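Local coordinates for protein putative glycoside hydrolase (PDB 3HBZ) that is of unproven function but binds calcium and may be a glycoside hydrolase with a role in carbohydrate metabolism, at residues Gly108-Glu116 and Thr141-Gln149; Lys154-Ser165 and Ala324-Glu333. All coordinates share one frame; numbering follows the deposited sequence. Where two conformers were deposited one is given.

Overall arrangement
Interaction 1 (108-116 with 141-149) and interaction 2 (154-165 with 324-333) are next to each other, with centres about 12 Å apart. Strands 147-150 and 158-165 follow one another in the chain and pair as antiparallel neighbours, so the 141-149 side of interaction 1 and the 154-165 side of interaction 2 are joined through the sheet. Pro146 O probably accepts from Val162 N at 2.8 Å, and Arg164 NH2 reaches Asp143 O at 2.7 Å, a probable hydrogen bond. Phe114 CE2 also packs 3.4 Å from Leu159 CD1. Interaction 2 supplies three of the five residues of one calcium site (Thr155, Lys157 and Asp332). Interaction 1 holds Glu116 of a sodium site, and its Gln149 side chain lies about 4 Å from that of Lys157.

Interaction 1 of 2, residues Gly108-Glu116 and Thr141-Gln149; sequences GQKYYIFVE and TADDYPTFQ. With NA (sodium ion), chain D.
Tyr145 carries its ring under Tyr111 with CG anti to the carbonyl carbon (chi1 -75°). Tyr111 CB lies over the centre of the Tyr145 ring, 3.6 Å from its centroid, in a CH-pi contact. In Tyr111 CG sits between the backbone N and the carbonyl carbon (chi1 56°), which leans its own ring obliquely against that of Tyr145, with planes 55° apart.

Tyr112 points toward 141-149. Gln149 CB lies over the face of the Tyr112 ring, 3.9 Å from its centroid, in a second CH-pi contact. Phe148 CB and Ala142 CB approach obliquely. Asp143 OD1 lies at the ring edge, 3.7 Å from Tyr112 CE2. One water accepts from Tyr112 N and donates to Ala142 O and Thr147 O; two others join Tyr112 OH to Gln149 and Asp143. Phe114 turns its edge to Phe148 O, with CZ at 3.6 Å.

The contact lays 108-116 along the start of strand 147-150. At the far end from the tyrosines, Glu116 OE1 binds a sodium ion at 2.4 Å with four waters and Ile99 O. Gln149 NE2 is held by Phe102 O. Helix 130-134 packs on Tyr111 and Tyr145, strand 158-165 lies against Phe114, Thr147 and Phe148, and strand 121-125 pairs with the chain at Glu116.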
loop_
_atom_site.group_PDB
_atom_site.type_symbol
_atom_site.label_atom_id
_atom_site.label_comp_id
_atom_site.label_asym_id
_atom_site.label_seq_id
_atom_site.Cartn_x
_atom_site.Cartn_y
_atom_site.Cartn_z
ATOM N N GLY A 108 -5.371 -14.555 -9.629
ATOM C CA GLY A 108 -4.192 -14.905 -10.426
ATOM C C GLY A 108 -2.838 -14.367 -9.974
ATOM O O GLY A 108 -1.900 -14.353 -10.751
ATOM N N GLN A 109 -2.719 -13.916 -8.740
ATOM C CA GLN A 109 -1.445 -13.386 -8.235
ATOM C C GLN A 109 -0.823 -14.402 -7.304
ATOM O O GLN A 109 -1.506 -15.227 -6.747
ATOM C CB GLN A 109 -1.701 -12.094 -7.480
ATOM C CG GLN A 109 -2.374 -11.032 -8.297
ATOM C CD GLN A 109 -1.439 -10.335 -9.264
ATOM O OE1 GLN A 109 -0.221 -10.403 -9.156
ATOM N NE2 GLN A 109 -2.018 -9.655 -10.211
ATOM N N LYS A 110 0.468 -14.304 -7.095
ATOM C CA LYS A 110 1.152 -15.235 -6.217
ATOM C C LYS A 110 1.016 -14.847 -4.749
ATOM O O LYS A 110 1.335 -15.640 -3.875
ATOM C CB LYS A 110 2.637 -15.346 -6.582
ATOM C CG LYS A 110 3.473 -14.183 -6.120
ATOM C CD LYS A 110 4.906 -14.292 -6.588
ATOM C CE LYS A 110 5.651 -13.049 -6.223
ATOM N NZ LYS A 110 6.994 -13.057 -6.795
ATOM N N TYR A 111 0.563 -13.629 -4.481
ATOM C CA TYR A 111 0.216 -13.245 -3.120
ATOM C C TYR A 111 -1.025 -12.355 -3.165
ATOM O O TYR A 111 -1.450 -11.910 -4.219
ATOM C CB TYR A 111 1.383 -12.546 -2.410
ATOM C CG TYR A 111 1.925 -11.324 -3.142
ATOM C CD1 TYR A 111 1.171 -10.150 -3.244
ATOM C CD2 TYR A 111 3.218 -11.331 -3.712
ATOM C CE1 TYR A 111 1.667 -9.035 -3.902
ATOM C CE2 TYR A 111 3.728 -10.215 -4.411
ATOM C CZ TYR A 111 2.969 -9.070 -4.490
ATOM O OH TYR A 111 3.471 -7.990 -5.170
ATOM N N TYR A 112 -1.587 -12.086 -2.002
ATOM C CA TYR A 112 -2.814 -11.371 -1.930
ATOM C C TYR A 112 -2.603 -9.895 -2.058
ATOM O O TYR A 112 -1.722 -9.311 -1.388
ATOM C CB TYR A 112 -3.474 -11.641 -0.590
ATOM C CG TYR A 112 -4.153 -12.992 -0.518
ATOM C CD1 TYR A 112 -5.378 -13.180 -1.105
ATOM C CD2 TYR A 112 -3.599 -14.048 0.164
ATOM C CE1 TYR A 112 -6.048 -14.366 -1.004
ATOM C CE2 TYR A 112 -4.279 -15.286 0.263
ATOM C CZ TYR A 112 -5.493 -15.425 -0.333
ATOM O OH TYR A 112 -6.213 -16.597 -0.282
ATOM N N ILE A 113 -3.461 -9.297 -2.890
ATOM C CA ILE A 113 -3.618 -7.832 -3.028
ATOM C C ILE A 113 -5.121 -7.565 -2.823
ATOM O O ILE A 113 -5.971 -8.050 -3.594
ATOM C CB ILE A 113 -3.157 -7.345 -4.421
ATOM C CG1 ILE A 113 -1.657 -7.658 -4.706
ATOM C CG2 ILE A 113 -3.443 -5.819 -4.665
ATOM C CD1 ILE A 113 -1.282 -7.622 -6.251
ATOM N N PHE A 114 -5.417 -6.883 -1.722
ATOM C CA PHE A 114 -6.762 -6.440 -1.355
ATOM C C PHE A 114 -7.160 -5.224 -2.139
ATOM O O PHE A 114 -6.391 -4.240 -2.235
ATOM C CB PHE A 114 -6.777 -6.105 0.147
ATOM C CG PHE A 114 -6.722 -7.297 1.023
ATOM C CD1 PHE A 114 -7.900 -7.949 1.388
ATOM C CD2 PHE A 114 -5.505 -7.793 1.484
ATOM C CE1 PHE A 114 -7.844 -9.074 2.215
ATOM C CE2 PHE A 114 -5.473 -8.904 2.321
ATOM C CZ PHE A 114 -6.641 -9.546 2.666
ATOM N N VAL A 115 -8.357 -5.262 -2.699
ATOM C CA VAL A 115 -8.889 -4.147 -3.463
ATOM C C VAL A 115 -10.248 -3.703 -2.933
ATOM O O VAL A 115 -10.940 -4.449 -2.233
ATOM C CB VAL A 115 -8.975 -4.538 -4.969
ATOM C CG1 VAL A 115 -7.545 -4.956 -5.461
ATOM C CG2 VAL A 115 -9.962 -5.712 -5.210
ATOM N N GLU A 116 -10.614 -2.469 -3.253
ATOM C CA GLU A 116 -11.962 -1.961 -3.013
ATOM C C GLU A 116 -12.640 -1.869 -4.373
ATOM O O GLU A 116 -11.982 -1.482 -5.347
ATOM C CB GLU A 116 -11.871 -0.612 -2.335
ATOM C CG GLU A 116 -11.046 -0.627 -1.015
ATOM C CD GLU A 116 -11.673 -1.527 0.022
ATOM O OE1 GLU A 116 -12.898 -1.703 -0.045
ATOM O OE2 GLU A 116 -10.949 -2.083 0.882
ATOM N N THR A 141 3.585 -20.114 -1.206
ATOM C CA THR A 141 2.263 -19.803 -1.661
ATOM C C THR A 141 1.778 -18.530 -0.932
ATOM O O THR A 141 2.444 -18.004 -0.020
ATOM C CB THR A 141 1.217 -20.919 -1.327
ATOM O OG1 THR A 141 1.055 -20.957 0.083
ATOM C CG2 THR A 141 1.622 -22.269 -1.877
ATOM N N ALA A 142 0.642 -18.035 -1.393
ATOM C CA ALA A 142 0.076 -16.768 -0.934
ATOM C C ALA A 142 -0.056 -16.730 0.576
ATOM O O ALA A 142 0.143 -15.687 1.172
ATOM C CB ALA A 142 -1.318 -16.498 -1.646
ATOM N N ASP A 143 -0.356 -17.876 1.182
ATOM C CA ASP A 143 -0.508 -18.013 2.650
ATOM C C ASP A 143 0.769 -17.962 3.486
ATOM O O ASP A 143 0.693 -17.964 4.716
ATOM C CB ASP A 143 -1.249 -19.346 2.962
ATOM C CG ASP A 143 -2.751 -19.153 2.958
ATOM O OD1 ASP A 143 -3.189 -18.031 2.554
ATOM O OD2 ASP A 143 -3.483 -20.064 3.401
ATOM N N ASP A 144 1.926 -17.954 2.829
ATOM C CA ASP A 144 3.202 -17.907 3.533
ATOM C C ASP A 144 3.694 -16.454 3.698
ATOM O O ASP A 144 4.711 -16.196 4.363
ATOM C CB ASP A 144 4.258 -18.696 2.750
ATOM C CG ASP A 144 3.962 -20.183 2.636
ATOM O OD1 ASP A 144 3.254 -20.752 3.495
ATOM O OD2 ASP A 144 4.480 -20.788 1.664
ATOM N N TYR A 145 3.015 -15.504 3.071
ATOM C CA TYR A 145 3.416 -14.116 3.161
ATOM C C TYR A 145 2.934 -13.464 4.488
ATOM O O TYR A 145 2.078 -14.011 5.204
ATOM C CB TYR A 145 2.856 -13.328 1.995
ATOM C CG TYR A 145 3.562 -13.576 0.686
ATOM C CD1 TYR A 145 3.350 -14.743 -0.030
ATOM C CD2 TYR A 145 4.446 -12.610 0.148
ATOM C CE1 TYR A 145 4.008 -14.961 -1.242
ATOM C CE2 TYR A 145 5.118 -12.831 -1.051
ATOM C CZ TYR A 145 4.911 -14.009 -1.734
ATOM O OH TYR A 145 5.547 -14.197 -2.937
ATOM N N PRO A 146 3.511 -12.305 4.833
ATOM C CA PRO A 146 3.096 -11.603 6.050
ATOM C C PRO A 146 1.670 -11.050 5.984
ATOM O O PRO A 146 1.025 -10.863 7.036
ATOM C CB PRO A 146 4.117 -10.454 6.162
ATOM C CG PRO A 146 5.334 -10.974 5.413
ATOM C CD PRO A 146 4.702 -11.677 4.205
ATOM N N THR A 147 1.178 -10.842 4.770
ATOM C CA THR A 147 -0.101 -10.205 4.551
ATOM C C THR A 147 -0.937 -11.148 3.665
ATOM O O THR A 147 -0.560 -11.411 2.525
ATOM C CB THR A 147 0.082 -8.889 3.889
ATOM O OG1 THR A 147 0.881 -8.033 4.703
ATOM C CG2 THR A 147 -1.308 -8.188 3.625
ATOM N N PHE A 148 -2.035 -11.683 4.211
ATOM C CA PHE A 148 -2.924 -12.576 3.449
ATOM C C PHE A 148 -4.360 -12.455 3.893
ATOM O O PHE A 148 -4.687 -11.694 4.801
ATOM C CB PHE A 148 -2.453 -14.040 3.512
ATOM C CG PHE A 148 -2.390 -14.627 4.934
ATOM C CD1 PHE A 148 -1.295 -14.367 5.759
ATOM C CD2 PHE A 148 -3.411 -15.432 5.424
ATOM C CE1 PHE A 148 -1.211 -14.889 7.033
ATOM C CE2 PHE A 148 -3.345 -15.956 6.705
ATOM C CZ PHE A 148 -2.244 -15.697 7.513
ATOM N N GLN A 149 -5.245 -13.172 3.191
ATOM C CA GLN A 149 -6.665 -13.162 3.514
ATOM C C GLN A 149 -7.062 -14.415 4.256
ATOM O O GLN A 149 -6.649 -15.505 3.869
ATOM C CB GLN A 149 -7.479 -13.085 2.228
ATOM C CG GLN A 149 -8.972 -12.797 2.441
ATOM C CD GLN A 149 -9.746 -12.792 1.146
ATOM O OE1 GLN A 149 -9.494 -13.626 0.287
ATOM N NE2 GLN A 149 -10.702 -11.854 0.998
HETATM NA NA NA D . -15.202 -0.909 0.089
HETATM O O HOH W 1 -0.350 -13.243 0.386
HETATM O O HOH W 2 -9.080 -16.277 0.605
HETATM O O HOH W 3 -5.955 -17.740 2.610
HETATM O O HOH W 4 -15.309 -2.689 -1.760
HETATM O O HOH W 5 -17.875 -1.352 0.652
HETATM O O HOH W 6 -15.396 0.339 -1.674
HETATM O O HOH W 7 -14.752 -3.389 1.300
#

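Interaction 2 of 2, residues Lys154-Ser165 and Ala324-Glu333; sequences KTGKCLSLVTRS and AIGSTLLIDE. With CA (calcium ion), chain B.
Leu161 lies alongside Leu329, both pointing the same way, with Leu161 CD1 4.1 Å from Leu329 CD2. Leu159 pairs likewise with Ile331, its CD2 touching Ile331 CB at 3.9 Å. These four side chains share one sheet face, where Phe102, Phe114 and tyrosines of strand 210-220 pack on them. Ser160, Val162, Thr328 and Leu330 line the other. There Leu330 CG is anti to the carbonyl carbon (chi1 -53°), which carries CD2 over to Ser160 OG. Val162 CG2 lies beside both branches of Thr328.

The backbones form an antiparallel ladder, in which Leu159 with Ile331 and Leu161 with Leu329 are hydrogen-bonded pairs. Beyond it, a type II turn from Ala324 to Ser327 is tied to Thr163, whose O receives Gly326 N almost straight (178°).

At the other end the loop before strand 158-162 and the end of the partner strand hold a calcium ion. Asp332 binds it with both carboxylate oxygens, OD1 at 2.5 Å and OD2 at 2.6 Å. Thr155 O, Lys157 O and a water also bind; Asn101 O and Glu103 OE2 complete the site. Lys154 N donates to the anti lone pair of Asp332 OD2 at 2.8 Å, which helps fix the carboxylate. Next to it, Glu333 OE2 accepts a hydrogen bond from Thr155 OG1 through its anti lone pair at 2.6 Å, while OE1 receives Lys154 NZ from above its plane in a 2.9 Å salt bridge. An alanine in place of this glutamate would probably leave the Lys154 ammonium without its mate and the Thr155 hydroxyl without its acceptor. That hydroxyl also accepts from the calcium-bound water.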
loop_
_atom_site.group_PDB
_atom_site.type_symbol
_atom_site.label_atom_id
_atom_site.label_comp_id
_atom_site.label_asym_id
_atom_site.label_seq_id
_atom_site.Cartn_x
_atom_site.Cartn_y
_atom_site.Cartn_z
ATOM N N LYS A 154 -15.045 -11.427 10.773
ATOM C CA LYS A 154 -16.163 -11.105 11.605
ATOM C C LYS A 154 -17.430 -11.285 10.781
ATOM O O LYS A 154 -18.369 -11.894 11.243
ATOM C CB LYS A 154 -16.034 -9.672 12.138
ATOM C CG LYS A 154 -17.190 -9.241 13.048
ATOM C CD LYS A 154 -16.804 -8.021 13.870
ATOM C CE LYS A 154 -17.959 -7.599 14.791
ATOM N NZ LYS A 154 -19.158 -7.211 14.009
ATOM N N THR A 155 -17.455 -10.747 9.563
ATOM C CA THR A 155 -18.469 -11.130 8.565
ATOM C C THR A 155 -17.665 -11.410 7.317
ATOM O O THR A 155 -16.741 -10.679 7.013
ATOM C CB THR A 155 -19.513 -10.010 8.298
ATOM O OG1 THR A 155 -18.846 -8.740 8.230
ATOM C CG2 THR A 155 -20.615 -9.966 9.428
ATOM N N GLY A 156 -17.988 -12.469 6.597
ATOM C CA GLY A 156 -17.163 -12.901 5.460
ATOM C C GLY A 156 -15.713 -13.154 5.861
ATOM O O GLY A 156 -15.457 -13.705 6.916
ATOM N N LYS A 157 -14.773 -12.798 4.991
ATOM C CA LYS A 157 -13.347 -13.036 5.222
ATOM C C LYS A 157 -12.770 -11.810 5.856
ATOM O O LYS A 157 -13.504 -10.815 6.028
ATOM C CB LYS A 157 -12.655 -13.349 3.917
ATOM C CG LYS A 157 -13.370 -14.546 3.185
ATOM C CD LYS A 157 -12.799 -14.782 1.804
ATOM C CE LYS A 157 -13.403 -16.056 1.156
ATOM N NZ LYS A 157 -13.011 -16.115 -0.269
ATOM N N CYS A 158 -11.491 -11.895 6.228
ATOM C CA CYS A 158 -10.795 -10.740 6.805
ATOM C C CYS A 158 -9.319 -10.695 6.435
ATOM O O CYS A 158 -8.799 -11.586 5.764
ATOM C CB CYS A 158 -10.937 -10.732 8.315
ATOM S SG CYS A 158 -10.010 -12.065 9.171
ATOM N N LEU A 159 -8.692 -9.601 6.863
ATOM C CA LEU A 159 -7.298 -9.339 6.705
ATOM C C LEU A 159 -6.566 -10.067 7.821
ATOM O O LEU A 159 -6.981 -10.014 8.984
ATOM C CB LEU A 159 -7.042 -7.821 6.843
ATOM C CG LEU A 159 -5.591 -7.341 6.828
ATOM C CD1 LEU A 159 -4.946 -7.720 5.490
ATOM C CD2 LEU A 159 -5.573 -5.782 7.138
ATOM N N SER A 160 -5.481 -10.758 7.452
ATOM C CA SER A 160 -4.604 -11.396 8.397
ATOM C C SER A 160 -3.163 -10.960 8.194
ATOM O O SER A 160 -2.599 -11.062 7.102
ATOM C CB SER A 160 -4.707 -12.929 8.227
ATOM O OG SER A 160 -3.906 -13.568 9.199
ATOM N N LEU A 161 -2.555 -10.503 9.273
ATOM C CA LEU A 161 -1.209 -9.988 9.258
ATOM C C LEU A 161 -0.393 -10.806 10.265
ATOM O O LEU A 161 -0.756 -10.906 11.442
ATOM C CB LEU A 161 -1.227 -8.512 9.669
ATOM C CG LEU A 161 -2.104 -7.638 8.757
ATOM C CD1 LEU A 161 -2.042 -6.166 9.233
ATOM C CD2 LEU A 161 -1.725 -7.702 7.278
ATOM N N VAL A 162 0.658 -11.447 9.772
ATOM C CA VAL A 162 1.472 -12.342 10.588
ATOM C C VAL A 162 2.957 -12.004 10.380
ATOM O O VAL A 162 3.422 -12.030 9.296
ATOM C CB VAL A 162 1.227 -13.820 10.267
ATOM C CG1 VAL A 162 2.173 -14.749 11.087
ATOM C CG2 VAL A 162 -0.226 -14.228 10.544
ATOM N N THR A 163 3.669 -11.708 11.456
ATOM C CA THR A 163 5.109 -11.430 11.436
ATOM C C THR A 163 5.859 -12.718 11.141
ATOM O O THR A 163 5.676 -13.724 11.812
ATOM C CB THR A 163 5.562 -10.827 12.773
ATOM O OG1 THR A 163 4.849 -9.589 12.974
ATOM C CG2 THR A 163 7.111 -10.541 12.816
ATOM N N ARG A 164 6.659 -12.681 10.084
ATOM C CA ARG A 164 7.310 -13.866 9.550
ATOM C C ARG A 164 8.816 -13.762 9.691
ATOM O O ARG A 164 9.382 -12.649 9.635
ATOM C CB ARG A 164 7.043 -13.951 8.064
ATOM C CG ARG A 164 5.589 -14.086 7.731
ATOM C CD ARG A 164 4.977 -15.354 8.272
ATOM N NE ARG A 164 3.729 -15.492 7.567
ATOM C CZ ARG A 164 3.131 -16.624 7.215
ATOM N NH1 ARG A 164 3.607 -17.831 7.533
ATOM N NH2 ARG A 164 2.011 -16.515 6.526
ATOM N N SER A 165 9.476 -14.908 9.797
ATOM C CA SER A 165 10.920 -14.957 9.564
ATOM C C SER A 165 11.224 -14.694 8.086
ATOM O O SER A 165 10.500 -15.173 7.186
ATOM C CB SER A 165 11.482 -16.343 9.908
ATOM O OG SER A 165 12.841 -16.373 9.522
ATOM N N ALA A 324 7.909 -10.239 17.314
ATOM C CA ALA A 324 7.924 -11.691 17.510
ATOM C C ALA A 324 7.381 -12.408 16.285
ATOM O O ALA A 324 6.265 -12.125 15.814
ATOM C CB ALA A 324 7.124 -12.064 18.755
ATOM N N ILE A 325 8.124 -13.382 15.793
ATOM C CA ILE A 325 7.634 -14.178 14.709
ATOM C C ILE A 325 6.362 -14.845 15.191
ATOM O O ILE A 325 6.303 -15.332 16.302
ATOM C CB ILE A 325 8.654 -15.205 14.292
ATOM C CG1 ILE A 325 9.847 -14.478 13.648
ATOM C CG2 ILE A 325 8.030 -16.252 13.308
ATOM C CD1 ILE A 325 11.142 -15.406 13.577
ATOM N N GLY A 326 5.339 -14.850 14.353
ATOM C CA GLY A 326 4.047 -15.455 14.731
ATOM C C GLY A 326 3.029 -14.447 15.267
ATOM O O GLY A 326 1.881 -14.780 15.421
ATOM N N SER A 327 3.437 -13.212 15.566
ATOM C CA SER A 327 2.458 -12.196 15.982
ATOM C C SER A 327 1.405 -12.085 14.913
ATOM O O SER A 327 1.761 -11.969 13.753
ATOM C CB SER A 327 3.127 -10.842 16.268
ATOM O OG SER A 327 3.817 -10.928 17.517
ATOM N N THR A 328 0.111 -12.159 15.291
ATOM C CA THR A 328 -1.010 -12.259 14.333
ATOM C C THR A 328 -2.092 -11.230 14.651
ATOM O O THR A 328 -2.660 -11.236 15.747
ATOM C CB THR A 328 -1.643 -13.641 14.367
ATOM O OG1 THR A 328 -0.634 -14.610 14.088
ATOM C CG2 THR A 328 -2.820 -13.791 13.341
ATOM N N LEU A 329 -2.320 -10.319 13.699
ATOM C CA LEU A 329 -3.342 -9.313 13.777
ATOM C C LEU A 329 -4.370 -9.641 12.699
ATOM O O LEU A 329 -4.016 -9.720 11.520
ATOM C CB LEU A 329 -2.745 -7.905 13.551
ATOM C CG LEU A 329 -3.746 -6.736 13.532
ATOM C CD1 LEU A 329 -4.473 -6.513 14.920
ATOM C CD2 LEU A 329 -3.084 -5.464 13.105
ATOM N N LEU A 330 -5.606 -9.872 13.124
ATOM C CA LEU A 330 -6.773 -9.974 12.236
ATOM C C LEU A 330 -7.588 -8.695 12.265
ATOM O O LEU A 330 -7.820 -8.124 13.332
ATOM C CB LEU A 330 -7.669 -11.190 12.615
ATOM C CG LEU A 330 -7.033 -12.552 12.724
ATOM C CD1 LEU A 330 -8.139 -13.626 13.090
ATOM C CD2 LEU A 330 -6.177 -12.939 11.422
ATOM N N ILE A 331 -8.005 -8.218 11.088
ATOM C CA ILE A 331 -8.722 -6.958 10.982
ATOM C C ILE A 331 -9.948 -7.161 10.138
ATOM O O ILE A 331 -9.880 -7.853 9.114
ATOM C CB ILE A 331 -7.835 -5.862 10.330
ATOM C CG1 ILE A 331 -6.654 -5.448 11.242
ATOM C CG2 ILE A 331 -8.663 -4.671 9.896
ATOM C CD1 ILE A 331 -7.059 -4.595 12.477
ATOM N N ASP A 332 -11.089 -6.620 10.579
ATOM C CA ASP A 332 -12.288 -6.666 9.768
ATOM C C ASP A 332 -13.221 -5.491 10.043
ATOM O O ASP A 332 -13.137 -4.840 11.098
ATOM C CB ASP A 332 -13.034 -7.986 9.976
ATOM C CG ASP A 332 -13.815 -8.439 8.713
ATOM O OD1 ASP A 332 -13.772 -7.712 7.699
ATOM O OD2 ASP A 332 -14.482 -9.508 8.749
ATOM N N GLU A 333 -14.108 -5.229 9.078
ATOM C CA GLU A 333 -15.194 -4.231 9.213
ATOM C C GLU A 333 -14.671 -2.847 9.621
ATOM O O GLU A 333 -15.109 -2.258 10.619
ATOM C CB GLU A 333 -16.248 -4.709 10.219
ATOM C CG GLU A 333 -16.976 -5.964 9.798
ATOM C CD GLU A 333 -18.133 -6.364 10.732
ATOM O OE1 GLU A 333 -18.412 -5.647 11.720
ATOM O OE2 GLU A 333 -18.786 -7.406 10.462
HETATM CA CA CA B . -15.103 -9.192 6.219
HETATM O O HOH W 8 -16.979 -7.803 6.639
#